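Local coordinates for protein Na Glutathione S-transferase 1 (Necator americanus, PDB 2ON7) that probably conjugates glutathione to electrophilic compounds as a dimeric glutathione S-transferase of the human hookworm Necator americanus, at residues D97-V100 with E101-S104; Q119-E123 with V124-A128; Y178-V181 with K182-M185; S64-I67 with C68-L71; S81-D84 with E85-D89. One frame throughout, in Å; residues are numbered along the deposited sequence.

Interaction 1: D97-V100 with E101-S104; sequences DYRV and EIKS
The N-H groups of Glu101 and Ile102 bond back to the carbonyls of Asp97 and Tyr98, as in an alpha helix; Glu101 N lies 2.9 Å from Asp97 O, and Lys103 N makes a weaker bond of the same spacing to Arg99 O. Ile102 N also has a weak second acceptor in Arg99 O, so this turn is slightly distorted. Tyr98 and Ile102, four residues apart, carry the side-chain contact. The first torsion of Tyr98, with CG roughly anti to the backbone N (chi1 151°), brings the phenol ring beside Ile102, whose two branches meet it at different points. Ile102 CG2 meets the CD1-CE1 side of the ring obliquely, 3.6 Å from Tyr98 CE1, while Ile102 CD1 reaches the phenol end, 3.5 Å from Tyr98 OH. That reach depends on an unusual torsion: CG1 of Ile102 is wedged between the backbone N and the carbonyl carbon (chi1 87°), with the chain extended beyond it. Ile102 CD1 also lies 4.2 Å from Arg99 CD. Glu101 folds its carboxylate back beside the turn, OE2 lying 3.7 Å from Tyr98 CA, while OE1 forms a salt bridge with Lys131. Asp97 OD2 accepts a hydrogen bond from Gln63 of the second subunit, and Val100 packs on Val100 of that subunit. Within the all-helical C-terminal domain, the Tyr98 ring stacks with Phe132 of helix 117-141 and meets His163 of helix 155-168 nearly at right angles, so this turn of helix 82-109 joins both helices while its other side faces the dimer partner.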
# COMPACT_ATOMS: atom_id res chain seq x y z
N ASP A 97 -5.46 3.49 3.45
CA ASP A 97 -5.53 4.94 3.75
C ASP A 97 -6.59 5.19 4.84
O ASP A 97 -6.35 5.94 5.82
CB ASP A 97 -5.94 5.78 2.51
CG ASP A 97 -4.84 5.89 1.42
OD1 ASP A 97 -3.74 5.33 1.58
OD2 ASP A 97 -5.09 6.54 0.37
N TYR A 98 -7.76 4.58 4.63
CA TYR A 98 -8.85 4.64 5.55
C TYR A 98 -8.39 4.17 6.94
O TYR A 98 -8.56 4.89 7.93
CB TYR A 98 -10.00 3.79 5.01
CG TYR A 98 -10.90 3.19 6.05
CD1 TYR A 98 -11.87 3.96 6.70
CD2 TYR A 98 -10.81 1.85 6.36
CE1 TYR A 98 -12.74 3.39 7.64
CE2 TYR A 98 -11.65 1.28 7.29
CZ TYR A 98 -12.61 2.05 7.94
OH TYR A 98 -13.44 1.45 8.88
N ARG A 99 -7.78 2.99 6.98
CA ARG A 99 -7.26 2.41 8.18
C ARG A 99 -6.28 3.34 8.90
O ARG A 99 -6.34 3.40 10.11
CB ARG A 99 -6.61 1.05 7.86
CG ARG A 99 -7.59 -0.14 7.85
CD ARG A 99 -8.24 -0.28 9.21
NE ARG A 99 -8.65 -1.64 9.46
CZ ARG A 99 -8.34 -2.36 10.53
NH1 ARG A 99 -7.61 -1.87 11.52
NH2 ARG A 99 -8.81 -3.60 10.60
N VAL A 100 -5.39 4.04 8.16
CA VAL A 100 -4.52 5.11 8.72
C VAL A 100 -5.33 6.27 9.35
O VAL A 100 -5.00 6.78 10.43
CB VAL A 100 -3.48 5.67 7.62
CG1 VAL A 100 -2.94 7.06 7.96
CG2 VAL A 100 -2.32 4.70 7.40
N GLU A 101 -6.38 6.71 8.65
CA GLU A 101 -7.32 7.71 9.16
C GLU A 101 -7.88 7.33 10.52
O GLU A 101 -8.00 8.20 11.41
CB GLU A 101 -8.49 7.91 8.20
CG GLU A 101 -8.31 9.02 7.20
CD GLU A 101 -9.08 8.80 5.92
OE1 GLU A 101 -8.65 9.32 4.88
OE2 GLU A 101 -10.10 8.07 5.93
N ILE A 102 -8.22 6.05 10.69
CA ILE A 102 -8.97 5.59 11.88
C ILE A 102 -8.12 4.93 12.98
O ILE A 102 -8.63 4.63 14.04
CB ILE A 102 -10.18 4.68 11.49
CG1 ILE A 102 -9.76 3.22 11.38
CG2 ILE A 102 -10.87 5.21 10.19
CD1 ILE A 102 -10.92 2.24 11.17
N LYS A 103 -6.85 4.67 12.69
CA LYS A 103 -5.88 4.12 13.64
C LYS A 103 -6.04 4.61 15.11
O LYS A 103 -5.94 3.82 16.04
CB LYS A 103 -4.47 4.44 13.13
CG LYS A 103 -3.40 3.49 13.60
CD LYS A 103 -2.16 3.66 12.73
CE LYS A 103 -0.96 2.94 13.36
NZ LYS A 103 -1.22 1.46 13.46
N SER A 104 -6.31 5.88 15.31
CA SER A 104 -6.61 6.40 16.63
C SER A 104 -7.95 5.95 17.24
O SER A 104 -8.07 5.85 18.48
CB SER A 104 -6.52 7.93 16.65
OG SER A 104 -7.57 8.48 15.90

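Interaction 2: Q119-E123 with V124-A128; sequences QLKKE and VLLPA
Lys121 packs on Leu125 and Leu126 in a local contact within helix 117-141, near the surface of the C-terminal domain, where the helix briefly widens into pi-type turns. Leu125 N bonds to Leu120 O, five residues back, at 3.1 Å; Leu126 N likewise reaches five residues back, to Lys121 O, at 2.9 Å. Val124 N adds only a weak bond to Leu120 O. Pro127 has no N-H to offer the preceding turn, and its CD instead presses against Lys122 O at 3.0 Å, which accompanies a kink. Lys121 crosses the two leucines at a slant, touching them through CG: with that atom anti to the backbone N (chi1 -171°), Lys121 CG lies 3.9 Å from Leu126 CG and 4.2 Å from Leu125 CD1. Farther out the lysine chain bends, and NZ forms a salt bridge with Glu118. On another side of the helix, Leu120 CD2 and Val124 CG2 touch loosely at 4.4 Å. Leu125 meets Phe105, and Val124 meets Ser104, both on helix 82-109. The two bonds reaching five residues back mark a pi-type turn (pi-bulge), here followed by a proline kink, in a long helix of the glutathione S-transferase helical domain.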
# COMPACT_ATOMS: atom_id res chain seq x y z
N GLN A 119 -16.40 10.05 21.36
CA GLN A 119 -15.81 11.25 20.77
C GLN A 119 -14.90 10.93 19.58
O GLN A 119 -14.97 11.58 18.54
CB GLN A 119 -15.06 12.05 21.85
CG GLN A 119 -15.95 13.01 22.69
CD GLN A 119 -16.58 12.37 23.94
OE1 GLN A 119 -16.40 12.86 25.06
NE2 GLN A 119 -17.32 11.28 23.75
N LEU A 120 -14.03 9.93 19.75
CA LEU A 120 -13.24 9.42 18.62
C LEU A 120 -14.09 8.71 17.54
O LEU A 120 -13.66 8.62 16.40
CB LEU A 120 -12.06 8.54 19.09
CG LEU A 120 -10.95 9.19 19.94
CD1 LEU A 120 -10.21 8.16 20.80
CD2 LEU A 120 -9.97 9.94 19.07
N LYS A 121 -15.29 8.25 17.88
CA LYS A 121 -16.23 7.76 16.88
C LYS A 121 -16.72 8.89 16.00
O LYS A 121 -16.57 8.83 14.78
CB LYS A 121 -17.43 7.07 17.50
CG LYS A 121 -18.33 6.35 16.48
CD LYS A 121 -19.03 5.17 17.12
CE LYS A 121 -19.53 5.54 18.50
NZ LYS A 121 -20.50 4.57 19.04
N LYS A 122 -17.30 9.90 16.64
CA LYS A 122 -17.78 11.12 15.98
C LYS A 122 -16.76 11.79 15.07
O LYS A 122 -17.01 11.92 13.87
CB LYS A 122 -18.30 12.14 17.00
CG LYS A 122 -19.81 12.17 17.06
CD LYS A 122 -20.35 12.68 18.40
CE LYS A 122 -21.44 11.74 18.91
NZ LYS A 122 -20.98 10.28 18.92
N GLU A 123 -15.62 12.19 15.64
CA GLU A 123 -14.64 13.05 14.96
C GLU A 123 -13.62 12.34 14.02
O GLU A 123 -13.02 13.00 13.15
CB GLU A 123 -13.91 13.94 15.98
CG GLU A 123 -14.77 15.10 16.55
CD GLU A 123 -14.08 15.85 17.70
OE1 GLU A 123 -14.34 17.07 17.86
OE2 GLU A 123 -13.29 15.22 18.44
N VAL A 124 -13.46 11.03 14.17
CA VAL A 124 -12.43 10.29 13.44
C VAL A 124 -13.00 9.09 12.65
O VAL A 124 -12.90 9.08 11.43
CB VAL A 124 -11.20 9.91 14.38
CG1 VAL A 124 -10.22 9.00 13.68
CG2 VAL A 124 -10.49 11.17 14.89
N LEU A 125 -13.60 8.11 13.32
CA LEU A 125 -14.19 6.93 12.62
C LEU A 125 -15.31 7.29 11.58
O LEU A 125 -15.24 6.88 10.43
CB LEU A 125 -14.73 5.90 13.64
CG LEU A 125 -14.77 4.37 13.47
CD1 LEU A 125 -16.04 3.81 14.11
CD2 LEU A 125 -14.62 3.85 12.03
N LEU A 126 -16.35 8.02 12.01
CA LEU A 126 -17.53 8.21 11.15
C LEU A 126 -17.26 8.98 9.81
O LEU A 126 -17.65 8.51 8.74
CB LEU A 126 -18.73 8.78 11.93
CG LEU A 126 -19.38 7.91 13.02
CD1 LEU A 126 -20.64 8.57 13.53
CD2 LEU A 126 -19.70 6.50 12.55
N PRO A 127 -16.61 10.17 9.88
CA PRO A 127 -16.04 10.77 8.66
C PRO A 127 -15.25 9.78 7.78
O PRO A 127 -15.70 9.45 6.67
CB PRO A 127 -15.13 11.88 9.20
CG PRO A 127 -15.80 12.28 10.50
CD PRO A 127 -16.42 11.03 11.06
N ALA A 128 -14.11 9.30 8.26
CA ALA A 128 -13.29 8.37 7.51
C ALA A 128 -14.09 7.23 6.84
O ALA A 128 -13.73 6.77 5.75
CB ALA A 128 -12.21 7.76 8.43

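Interaction 3: Y178-V181 with K182-M185; sequences YPEV and KEHM
Glu183 folds back over the turn that holds Pro179 and Glu180. Its CG is anti to the carbonyl carbon and lies beside the backbone N (chi1 -69°), and from there the extended chain runs toward the start of the helix. Glu183 CG comes within 3.4 Å of Pro179 O, and Glu183 OE1 lies 3.8 Å from Glu180 CA. Glu180 bends at its second torsion (chi2 79°), curling its carboxylate round; Glu180 OE2 remains 5.3 Å from Glu183 OE1, and the two like charges would be expected to repel mildly. This is the first turn of helix 179-189 in the helical C-terminal domain of the glutathione S-transferase fold, with Tyr178 at the N-cap position. Its carbonyl receives only a weak bond from Lys182 N, whereas Glu183 N meets Pro179 O at 3.0 Å in an almost straight bond. His184 and Met185 extend the ladder to Glu180 O and Val181 O. Val181 and His184 are both buried. His184 CB lies 3.4 Å from Val181 O. The first torsion of His184, CG anti to the backbone N (chi1 165°), sets the direction of the imidazole, whose ND1 and NE2 make weak hydrogen bonds to the carbonyls of Gly146 and Asp157, so both ring nitrogens have partners. Met185 has the same kind of first torsion but bends at its last and packs on Asn164, Ala165 and Leu168 of helix 155-168; Met185 CB rests 3.7 Å from Val181 O. Tyr178 points its phenol toward helix 117-141, where OH is hydrogen-bonded to Asp130 and the ring meets Phe133 edge-to-face.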
# COMPACT_ATOMS: atom_id res chain seq x y z
N TYR A 178 -25.34 2.45 4.41
CA TYR A 178 -24.68 1.75 3.32
C TYR A 178 -25.25 0.31 3.17
O TYR A 178 -24.66 -0.66 3.64
CB TYR A 178 -23.16 1.82 3.51
CG TYR A 178 -22.68 3.25 3.76
CD1 TYR A 178 -22.67 3.80 5.08
CD2 TYR A 178 -22.28 4.08 2.69
CE1 TYR A 178 -22.27 5.14 5.30
CE2 TYR A 178 -21.86 5.40 2.90
CZ TYR A 178 -21.86 5.92 4.19
OH TYR A 178 -21.44 7.21 4.36
N PRO A 179 -26.41 0.19 2.49
CA PRO A 179 -26.97 -1.15 2.32
C PRO A 179 -26.11 -2.08 1.43
O PRO A 179 -25.93 -3.24 1.77
CB PRO A 179 -28.38 -0.90 1.76
CG PRO A 179 -28.40 0.53 1.31
CD PRO A 179 -27.21 1.25 1.85
N GLU A 180 -25.57 -1.56 0.33
CA GLU A 180 -24.67 -2.32 -0.57
C GLU A 180 -23.44 -2.95 0.12
O GLU A 180 -23.08 -4.11 -0.15
CB GLU A 180 -24.18 -1.44 -1.73
CG GLU A 180 -25.28 -0.91 -2.62
CD GLU A 180 -25.97 0.28 -2.00
OE1 GLU A 180 -25.32 1.00 -1.21
OE2 GLU A 180 -27.15 0.47 -2.29
N VAL A 181 -22.76 -2.17 0.96
CA VAL A 181 -21.60 -2.65 1.70
C VAL A 181 -21.99 -3.83 2.61
O VAL A 181 -21.28 -4.82 2.68
CB VAL A 181 -20.96 -1.49 2.53
CG1 VAL A 181 -19.94 -2.03 3.50
CG2 VAL A 181 -20.40 -0.43 1.64
N LYS A 182 -23.11 -3.69 3.31
CA LYS A 182 -23.65 -4.75 4.14
C LYS A 182 -23.95 -6.04 3.32
O LYS A 182 -23.45 -7.12 3.69
CB LYS A 182 -24.88 -4.24 4.87
CG LYS A 182 -25.47 -5.18 5.88
CD LYS A 182 -26.89 -4.75 6.12
CE LYS A 182 -27.22 -4.71 7.59
NZ LYS A 182 -27.03 -6.07 8.17
N GLU A 183 -24.74 -5.90 2.23
CA GLU A 183 -24.98 -6.99 1.26
C GLU A 183 -23.68 -7.68 0.80
O GLU A 183 -23.66 -8.92 0.64
CB GLU A 183 -25.74 -6.47 0.03
CG GLU A 183 -27.22 -6.05 0.28
CD GLU A 183 -27.89 -5.42 -0.98
OE1 GLU A 183 -27.17 -4.82 -1.83
OE2 GLU A 183 -29.14 -5.53 -1.09
N HIS A 184 -22.62 -6.89 0.59
CA HIS A 184 -21.32 -7.41 0.13
C HIS A 184 -20.68 -8.28 1.21
O HIS A 184 -20.27 -9.41 0.93
CB HIS A 184 -20.36 -6.26 -0.26
CG HIS A 184 -18.91 -6.68 -0.39
ND1 HIS A 184 -18.42 -7.36 -1.49
CD2 HIS A 184 -17.85 -6.45 0.42
CE1 HIS A 184 -17.12 -7.57 -1.32
NE2 HIS A 184 -16.75 -7.01 -0.19
N MET A 185 -20.58 -7.74 2.44
CA MET A 185 -20.02 -8.45 3.62
C MET A 185 -20.71 -9.81 3.85
O MET A 185 -20.06 -10.80 4.17
CB MET A 185 -20.12 -7.56 4.88
CG MET A 185 -19.70 -8.24 6.22
SD MET A 185 -20.21 -7.42 7.78
CE MET A 185 -21.98 -7.44 7.61

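Interaction 4: S64-I67 with C68-L71; sequences SLAI and CRYL
In Ile67, CG1 stands beside the backbone N (chi1 -66°), which puts CG2 opposite that N, and Leu71 holds CG beside its own backbone N; the two side chains thus come next to each other, pointing the same way, with Ile67 CG2 3.8 Å from Leu71 CD1. They lie on the sheet side of helix 64-75, in the thioredoxin-like N-terminal domain, and pack on Leu54 of strand 53-56. Regular alpha-helical bonds support them: Cys68 N to Ser64 O at 2.7 Å, Tyr70 N to Ala66 O, and Leu71 N to Ile67 O at 3.0 Å. The Cys68 side chain presses its CB to 3.2 Å from Ser64 O, while its sulfur is joined to Cys17 in a disulfide that ties this helix to helix 16-25. On a further side, Arg69 runs out extended and then bends at chi3 (-52°), folding its guanidinium back over the first turn. NE forms a salt bridge with Asp89 and NH1 one with Asp89 of the second subunit, two carboxylates that probably hold the group at the dimer interface. One guanidinium face lies over Leu65 O, and Arg69 NH1 approaches Ala66 CA to 3.6 Å.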
# COMPACT_ATOMS: atom_id res chain seq x y z
N SER A 64 1.36 -7.06 4.86
CA SER A 64 0.12 -7.77 4.70
C SER A 64 -0.36 -7.69 3.29
O SER A 64 -0.89 -8.68 2.74
CB SER A 64 -0.96 -7.22 5.66
OG SER A 64 -0.88 -5.80 5.65
N LEU A 65 -0.16 -6.53 2.68
CA LEU A 65 -0.73 -6.26 1.37
C LEU A 65 0.03 -7.06 0.33
O LEU A 65 -0.60 -7.73 -0.52
CB LEU A 65 -0.77 -4.77 1.04
CG LEU A 65 -1.88 -3.88 1.70
CD1 LEU A 65 -1.81 -2.39 1.27
CD2 LEU A 65 -3.30 -4.39 1.45
N ALA A 66 1.35 -7.04 0.45
CA ALA A 66 2.28 -7.73 -0.44
C ALA A 66 2.12 -9.24 -0.31
O ALA A 66 2.23 -9.94 -1.31
CB ALA A 66 3.77 -7.33 -0.14
N ILE A 67 1.91 -9.72 0.92
CA ILE A 67 1.62 -11.12 1.20
C ILE A 67 0.27 -11.51 0.64
O ILE A 67 0.16 -12.50 -0.10
CB ILE A 67 1.58 -11.38 2.71
CG1 ILE A 67 2.97 -11.19 3.33
CG2 ILE A 67 1.02 -12.79 3.01
CD1 ILE A 67 2.90 -11.07 4.80
N CYS A 68 -0.75 -10.72 0.96
CA CYS A 68 -2.09 -11.03 0.47
C CYS A 68 -2.10 -11.04 -1.09
O CYS A 68 -2.68 -11.95 -1.71
CB CYS A 68 -3.26 -10.24 1.21
SG CYS A 68 -4.69 -11.31 1.22
N ARG A 69 -1.39 -10.10 -1.73
CA ARG A 69 -1.39 -10.05 -3.19
C ARG A 69 -0.69 -11.28 -3.73
O ARG A 69 -1.19 -11.91 -4.66
CB ARG A 69 -0.76 -8.77 -3.72
CG ARG A 69 -0.69 -8.62 -5.26
CD ARG A 69 0.04 -7.36 -5.67
NE ARG A 69 -0.54 -6.24 -4.95
CZ ARG A 69 0.01 -5.63 -3.89
NH1 ARG A 69 1.22 -5.96 -3.45
NH2 ARG A 69 -0.65 -4.66 -3.29
N TYR A 70 0.43 -11.64 -3.12
CA TYR A 70 1.26 -12.75 -3.58
C TYR A 70 0.44 -14.06 -3.56
O TYR A 70 0.37 -14.80 -4.57
CB TYR A 70 2.56 -12.86 -2.74
CG TYR A 70 3.33 -14.15 -3.01
CD1 TYR A 70 4.27 -14.21 -4.03
CD2 TYR A 70 3.13 -15.30 -2.23
CE1 TYR A 70 4.97 -15.39 -4.32
CE2 TYR A 70 3.84 -16.51 -2.51
CZ TYR A 70 4.75 -16.52 -3.57
OH TYR A 70 5.46 -17.65 -3.88
N LEU A 71 -0.14 -14.38 -2.41
CA LEU A 71 -0.89 -15.60 -2.26
C LEU A 71 -2.06 -15.63 -3.25
O LEU A 71 -2.25 -16.65 -3.91
CB LEU A 71 -1.39 -15.80 -0.81
CG LEU A 71 -0.28 -15.94 0.23
CD1 LEU A 71 -0.85 -15.75 1.62
CD2 LEU A 71 0.44 -17.30 0.06

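Interaction 5: S81-D84 with E85-D89; sequences STFD and EAVVD
Glu85 N bonds to Ser81 O at 2.7 Å, the first rung of a regular alpha-helical ladder that continues with Ala86 to Thr82, Val87 to Phe83 and Val88 to Asp84. This is the N-terminal end of helix 82-109, the first helix of the helical domain in the glutathione S-transferase fold, and Ser81 is its N-cap: Asp84 N gives a nearly straight hydrogen bond to Ser81 OG at 3.0 Å. The serine hydroxyl thus satisfies one N-H of the opening turn, which has no earlier carbonyl within the helix to use. Glu85 runs back beside this cap with its chain extended. Glu85 CG lies 3.5 Å from Ser81 O, and Glu85 OE1 3.6 Å from Thr82 CA and 4.0 Å from Thr82 CG2. OE1 also forms a salt bridge with Arg73 of the second subunit. An acidic side chain near a helix N terminus would probably be favoured by the helix dipole. Ala86 faces the same interface, packing on Leu61 of the second subunit. Val88 instead enters the chain's own core, against Trp155 and Val156, while its CG2 lies 3.3 Å from Asp84 O. Phe83 projects its ring with CG anti to the backbone N (chi1 -165°), and Lys59 of the second subunit makes a cation-pi contact with it. Val87 approaches this ring obliquely through one branch: Val87 CG2 sits 3.3 Å from Phe83 O and 3.8 Å from Phe83 CE2.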
# COMPACT_ATOMS: atom_id res chain seq x y z
N SER A 81 -7.00 -10.21 -15.04
CA SER A 81 -6.08 -9.55 -15.96
C SER A 81 -5.25 -8.66 -15.09
O SER A 81 -5.66 -8.34 -13.97
CB SER A 81 -6.84 -8.68 -16.96
OG SER A 81 -7.38 -7.55 -16.30
N THR A 82 -4.10 -8.24 -15.61
CA THR A 82 -3.16 -7.38 -14.89
C THR A 82 -3.76 -6.02 -14.52
O THR A 82 -3.36 -5.43 -13.51
CB THR A 82 -1.92 -7.11 -15.74
OG1 THR A 82 -2.35 -6.78 -17.06
CG2 THR A 82 -1.08 -8.35 -15.80
N PHE A 83 -4.65 -5.52 -15.38
CA PHE A 83 -5.42 -4.33 -15.10
C PHE A 83 -6.41 -4.53 -13.95
O PHE A 83 -6.44 -3.72 -13.04
CB PHE A 83 -6.12 -3.74 -16.35
CG PHE A 83 -6.61 -2.34 -16.13
CD1 PHE A 83 -5.73 -1.26 -16.18
CD2 PHE A 83 -7.95 -2.09 -15.82
CE1 PHE A 83 -6.17 0.06 -15.94
CE2 PHE A 83 -8.42 -0.79 -15.58
CZ PHE A 83 -7.53 0.30 -15.66
N ASP A 84 -7.21 -5.61 -13.99
CA ASP A 84 -8.11 -5.91 -12.86
C ASP A 84 -7.29 -6.13 -11.59
O ASP A 84 -7.67 -5.65 -10.49
CB ASP A 84 -9.02 -7.10 -13.15
CG ASP A 84 -10.21 -6.72 -14.07
OD1 ASP A 84 -11.01 -7.61 -14.44
OD2 ASP A 84 -10.33 -5.52 -14.43
N GLU A 85 -6.15 -6.81 -11.75
CA GLU A 85 -5.15 -6.91 -10.65
C GLU A 85 -4.75 -5.56 -10.02
O GLU A 85 -4.78 -5.40 -8.82
CB GLU A 85 -3.94 -7.69 -11.12
CG GLU A 85 -4.16 -9.17 -10.95
CD GLU A 85 -3.02 -9.99 -11.45
OE1 GLU A 85 -2.16 -9.45 -12.13
OE2 GLU A 85 -2.98 -11.20 -11.19
N ALA A 86 -4.45 -4.58 -10.84
CA ALA A 86 -4.18 -3.22 -10.40
C ALA A 86 -5.40 -2.54 -9.73
O ALA A 86 -5.25 -1.77 -8.81
CB ALA A 86 -3.72 -2.41 -11.58
N VAL A 87 -6.60 -2.80 -10.25
CA VAL A 87 -7.83 -2.29 -9.68
C VAL A 87 -8.10 -2.86 -8.27
O VAL A 87 -8.42 -2.10 -7.33
CB VAL A 87 -9.03 -2.48 -10.68
CG1 VAL A 87 -10.33 -2.03 -10.06
CG2 VAL A 87 -8.77 -1.68 -11.94
N VAL A 88 -7.96 -4.18 -8.12
CA VAL A 88 -7.99 -4.82 -6.80
C VAL A 88 -7.04 -4.05 -5.89
O VAL A 88 -7.44 -3.56 -4.81
CB VAL A 88 -7.51 -6.29 -6.88
CG1 VAL A 88 -7.34 -6.86 -5.51
CG2 VAL A 88 -8.49 -7.16 -7.69
N ASP A 89 -5.78 -3.92 -6.36
CA ASP A 89 -4.71 -3.20 -5.67
C ASP A 89 -5.10 -1.79 -5.24
O ASP A 89 -4.85 -1.41 -4.11
CB ASP A 89 -3.48 -3.08 -6.58
CG ASP A 89 -2.83 -4.40 -6.86
OD1 ASP A 89 -3.11 -5.36 -6.16
OD2 ASP A 89 -2.01 -4.45 -7.78

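How the interactions relate
From the N terminus the contacts run in series, interaction 4, then 5, 1, 2 and 3; each joins neighbouring turns of one helix and closes no longer loop, and none nests in or crosses another. Interaction 4, in the thioredoxin-like domain, is tied to interaction 5 at the start of helix 82-109 by the salt bridge from Arg69 NE to Asp89 OD1 (3.0 Å), joining the two domains. Interaction 1 lies farther along that same helix, its centre about 23 Å from that of interaction 5, and all three touch the second subunit. Interaction 2 packs directly on interaction 1, linking helices 82-109 and 117-141. Interaction 3 stands apart on helix 179-189, about 6 Å from interaction 2 at the nearest atoms.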